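Local coordinates for intracellular exo-alpha-(1->5)-L-arabinofuranosidase (Bifidobacterium longum, PDB 2Y2W), which hydrolyses terminal alpha-(1->5)-linked L-arabinofuranosyl residues from branched and debranched arabinans and also acts on wheat arabinoxylan, at residues P132-T144 / E367-I379. Numbering follows the deposited sequence.
Sequences PMRRDLAWHCTET and EPWPKSPHLLEDI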
# COMPACT_ATOMS: atom_id res chain seq x y z
N PRO D 132 19.75 14.20 7.46
CA PRO D 132 18.79 15.24 7.08
C PRO D 132 17.94 15.72 8.25
O PRO D 132 17.67 14.96 9.18
CB PRO D 132 17.92 14.54 6.04
CG PRO D 132 17.98 13.11 6.41
CD PRO D 132 19.36 12.88 6.94
N MET D 133 17.53 16.98 8.19
CA MET D 133 16.63 17.54 9.20
C MET D 133 15.19 17.34 8.73
O MET D 133 14.84 17.70 7.60
CB MET D 133 16.96 19.01 9.46
CG MET D 133 17.01 19.34 10.95
SD MET D 133 18.26 20.55 11.40
CE MET D 133 17.27 22.05 11.49
N ARG D 134 14.37 16.76 9.60
CA ARG D 134 13.05 16.27 9.21
C ARG D 134 11.92 16.81 10.08
O ARG D 134 12.14 17.31 11.18
CB ARG D 134 13.04 14.73 9.24
CG ARG D 134 13.91 14.06 8.19
CD ARG D 134 13.20 13.92 6.86
NE ARG D 134 13.96 13.08 5.94
CZ ARG D 134 14.50 13.49 4.80
NH1 ARG D 134 14.35 14.75 4.40
NH2 ARG D 134 15.18 12.64 4.04
N ARG D 135 10.70 16.70 9.56
CA ARG D 135 9.49 17.04 10.28
C ARG D 135 8.98 15.83 11.05
O ARG D 135 9.09 14.70 10.57
CB ARG D 135 8.38 17.45 9.31
CG ARG D 135 8.40 18.87 8.83
CD ARG D 135 7.23 19.10 7.90
NE ARG D 135 6.91 20.52 7.73
CZ ARG D 135 5.89 20.99 7.03
NH1 ARG D 135 5.06 20.15 6.40
NH2 ARG D 135 5.69 22.30 6.95
N ASP D 136 8.42 16.07 12.23
CA ASP D 136 7.59 15.08 12.89
C ASP D 136 6.16 15.60 12.95
O ASP D 136 5.90 16.62 13.59
CB ASP D 136 8.09 14.75 14.29
CG ASP D 136 7.10 13.90 15.08
OD1 ASP D 136 6.61 12.90 14.53
OD2 ASP D 136 6.80 14.26 16.24
N LEU D 137 5.25 14.91 12.28
CA LEU D 137 3.84 15.30 12.24
C LEU D 137 3.14 15.10 13.58
O LEU D 137 2.30 15.92 13.96
CB LEU D 137 3.10 14.53 11.15
CG LEU D 137 2.94 15.18 9.77
CD1 LEU D 137 4.27 15.48 9.09
CD2 LEU D 137 2.08 14.29 8.89
N ALA D 138 3.49 14.03 14.28
CA ALA D 138 2.82 13.65 15.53
C ALA D 138 2.85 14.73 16.62
O ALA D 138 1.83 15.01 17.25
CB ALA D 138 3.39 12.35 16.06
N TRP D 139 4.02 15.34 16.83
CA TRP D 139 4.21 16.32 17.90
C TRP D 139 4.53 17.72 17.37
O TRP D 139 4.80 18.63 18.15
CB TRP D 139 5.26 15.82 18.89
CG TRP D 139 4.88 14.49 19.45
CD1 TRP D 139 5.39 13.28 19.10
CD2 TRP D 139 3.85 14.23 20.41
NE1 TRP D 139 4.76 12.28 19.80
CE2 TRP D 139 3.81 12.84 20.61
CE3 TRP D 139 2.97 15.05 21.14
CZ2 TRP D 139 2.92 12.23 21.51
CZ3 TRP D 139 2.09 14.45 22.03
CH2 TRP D 139 2.07 13.05 22.21
N HIS D 140 4.47 17.86 16.05
CA HIS D 140 4.69 19.14 15.36
C HIS D 140 6.05 19.73 15.69
O HIS D 140 6.16 20.88 16.12
CB HIS D 140 3.55 20.12 15.66
CG HIS D 140 3.33 21.14 14.59
ND1 HIS D 140 2.78 20.83 13.37
CD2 HIS D 140 3.59 22.47 14.56
CE1 HIS D 140 2.71 21.92 12.63
NE2 HIS D 140 3.19 22.93 13.33
N CYS D 141 7.10 18.94 15.48
CA CYS D 141 8.46 19.36 15.77
C CYS D 141 9.38 19.10 14.60
O CYS D 141 9.12 18.23 13.78
CB CYS D 141 8.99 18.63 17.01
SG CYS D 141 8.08 18.99 18.53
N THR D 142 10.46 19.88 14.52
CA THR D 142 11.55 19.57 13.60
C THR D 142 12.60 18.71 14.31
O THR D 142 13.01 19.01 15.44
CB THR D 142 12.19 20.83 12.95
OG1 THR D 142 13.47 20.49 12.39
CG2 THR D 142 12.39 21.94 13.95
N GLU D 143 13.00 17.63 13.64
CA GLU D 143 13.90 16.63 14.18
C GLU D 143 15.26 16.67 13.46
O GLU D 143 15.34 16.50 12.24
CB GLU D 143 13.25 15.25 14.07
CG GLU D 143 14.18 14.05 14.25
CD GLU D 143 14.47 13.72 15.70
OE1 GLU D 143 13.59 13.94 16.56
OE2 GLU D 143 15.57 13.21 15.97
N THR D 144 16.32 16.88 14.23
CA THR D 144 17.67 16.99 13.69
C THR D 144 18.27 15.62 13.37
O THR D 144 19.21 15.53 12.57
CB THR D 144 18.62 17.71 14.66
OG1 THR D 144 18.65 17.01 15.91
CG2 THR D 144 18.15 19.14 14.90
N GLU D 367 5.91 29.67 10.22
CA GLU D 367 6.90 29.51 11.28
C GLU D 367 7.50 28.10 11.29
O GLU D 367 6.77 27.12 11.12
CB GLU D 367 6.29 29.84 12.64
N PRO D 368 8.83 28.00 11.49
CA PRO D 368 9.48 26.69 11.61
C PRO D 368 9.01 25.95 12.86
O PRO D 368 8.79 26.57 13.90
CB PRO D 368 10.97 27.04 11.71
CG PRO D 368 11.00 28.46 12.16
CD PRO D 368 9.81 29.10 11.54
N TRP D 369 8.86 24.64 12.73
CA TRP D 369 8.40 23.80 13.83
C TRP D 369 9.47 23.78 14.93
O TRP D 369 10.66 23.78 14.63
CB TRP D 369 8.08 22.39 13.32
CG TRP D 369 6.99 22.33 12.25
CD1 TRP D 369 6.49 23.38 11.51
CD2 TRP D 369 6.30 21.17 11.78
NE1 TRP D 369 5.53 22.94 10.64
CE2 TRP D 369 5.40 21.58 10.77
CE3 TRP D 369 6.36 19.81 12.11
CZ2 TRP D 369 4.55 20.69 10.10
CZ3 TRP D 369 5.52 18.92 11.44
CH2 TRP D 369 4.63 19.37 10.45
N PRO D 370 9.05 23.79 16.21
CA PRO D 370 9.99 23.87 17.33
C PRO D 370 10.89 22.64 17.50
O PRO D 370 10.45 21.51 17.25
CB PRO D 370 9.08 24.04 18.55
CG PRO D 370 7.75 23.54 18.12
CD PRO D 370 7.65 23.88 16.67
N LYS D 371 12.13 22.87 17.92
CA LYS D 371 13.08 21.80 18.24
C LYS D 371 13.07 21.50 19.73
O LYS D 371 13.24 22.40 20.55
CB LYS D 371 14.50 22.19 17.81
CG LYS D 371 14.92 21.62 16.46
CD LYS D 371 15.92 22.53 15.74
CE LYS D 371 17.32 22.40 16.30
NZ LYS D 371 18.30 23.17 15.48
N SER D 372 12.88 20.22 20.07
CA SER D 372 12.80 19.76 21.47
C SER D 372 12.17 20.75 22.45
O SER D 372 12.85 21.26 23.36
CB SER D 372 14.18 19.30 21.97
OG SER D 372 15.15 20.33 21.85
N PRO D 373 10.86 21.04 22.28
CA PRO D 373 10.16 21.93 23.19
C PRO D 373 9.73 21.21 24.47
O PRO D 373 9.82 19.98 24.54
CB PRO D 373 8.93 22.35 22.39
CG PRO D 373 8.66 21.22 21.48
CD PRO D 373 9.96 20.50 21.24
N HIS D 374 9.26 21.97 25.45
CA HIS D 374 8.73 21.40 26.69
C HIS D 374 7.30 20.90 26.46
O HIS D 374 6.35 21.67 26.51
CB HIS D 374 8.79 22.42 27.82
CG HIS D 374 10.18 22.78 28.24
ND1 HIS D 374 10.77 22.28 29.38
CD2 HIS D 374 11.11 23.58 27.66
CE1 HIS D 374 11.99 22.76 29.49
NE2 HIS D 374 12.23 23.55 28.46
N LEU D 375 7.18 19.60 26.21
CA LEU D 375 5.89 18.96 25.95
C LEU D 375 5.65 17.82 26.92
O LEU D 375 6.55 17.02 27.19
CB LEU D 375 5.83 18.42 24.51
CG LEU D 375 5.82 19.39 23.33
CD1 LEU D 375 6.09 18.64 22.03
CD2 LEU D 375 4.51 20.17 23.24
N LEU D 376 4.42 17.74 27.43
CA LEU D 376 3.98 16.66 28.31
C LEU D 376 4.84 16.51 29.57
O LEU D 376 5.08 15.39 30.04
CB LEU D 376 3.91 15.33 27.55
CG LEU D 376 2.66 14.95 26.74
CD1 LEU D 376 2.41 15.88 25.56
CD2 LEU D 376 2.79 13.51 26.27
N GLU D 377 5.30 17.63 30.11
CA GLU D 377 6.17 17.60 31.29
C GLU D 377 5.38 17.70 32.59
O GLU D 377 5.49 18.67 33.34
CB GLU D 377 7.24 18.70 31.20
CG GLU D 377 8.31 18.44 30.14
CD GLU D 377 9.51 19.37 30.26
OE1 GLU D 377 9.54 20.22 31.18
OE2 GLU D 377 10.43 19.24 29.43
N ASP D 378 4.56 16.67 32.84
CA ASP D 378 3.70 16.63 34.01
C ASP D 378 4.51 16.56 35.30
O ASP D 378 5.48 15.79 35.40
CB ASP D 378 2.74 15.44 33.93
CG ASP D 378 1.63 15.65 32.91
OD1 ASP D 378 1.40 16.81 32.49
OD2 ASP D 378 0.97 14.66 32.54
N ILE D 379 4.12 17.38 36.27
CA ILE D 379 4.78 17.43 37.57
C ILE D 379 3.93 16.62 38.55
O ILE D 379 2.81 17.01 38.89
CB ILE D 379 4.97 18.89 38.07
CG1 ILE D 379 5.32 19.84 36.91
CG2 ILE D 379 6.05 18.97 39.14
CD1 ILE D 379 6.73 19.69 36.34
O HOH W 1 12.49 18.06 18.32
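Trp369 slots its indole between the side chains of Arg135 and His140, which clasp it from a beta hairpin (134-136 and 141-143, closed through a G1 bulge at His140 and Cys141) that follows the second strand of the (beta/alpha)8 barrel. The imidazole of His140 lies in a face-to-face stack on the five-membered ring, centroids 3.8 Å apart and planes at 22°; with CG anti to the backbone N (chi1 -154°), the ring is carried to that face. Over the opposite face runs the extended Arg135 chain, its CD making a CH-pi contact 3.8 Å from the centroid of the six-membered ring and its guanidinium nearly parallel to the indole, 14° apart. With an alanine at Trp369, a gap would probably open between these two side chains, and each would lose the flat surface it lies on. Backbone polar contacts continue the join: Thr142 N donates a hydrogen bond to Pro370 O at 3.2 Å, and one water links Thr142 O to Ser372 N. Apolar contacts extend it toward the active site. Cys141 SG meets Pro373 CD at 3.6 Å and also Leu375 CD1, while Trp139, whose NE1 hydrogen-bonds to OE2 of Glu69, a probable arabinofuranose-binding residue, crosses Leu376 at about a right angle. There Leu376 CD1 comes within 3.8 Å of Trp139 CZ3, and CD2 approaches CH2 of the same indole at 4.1 Å.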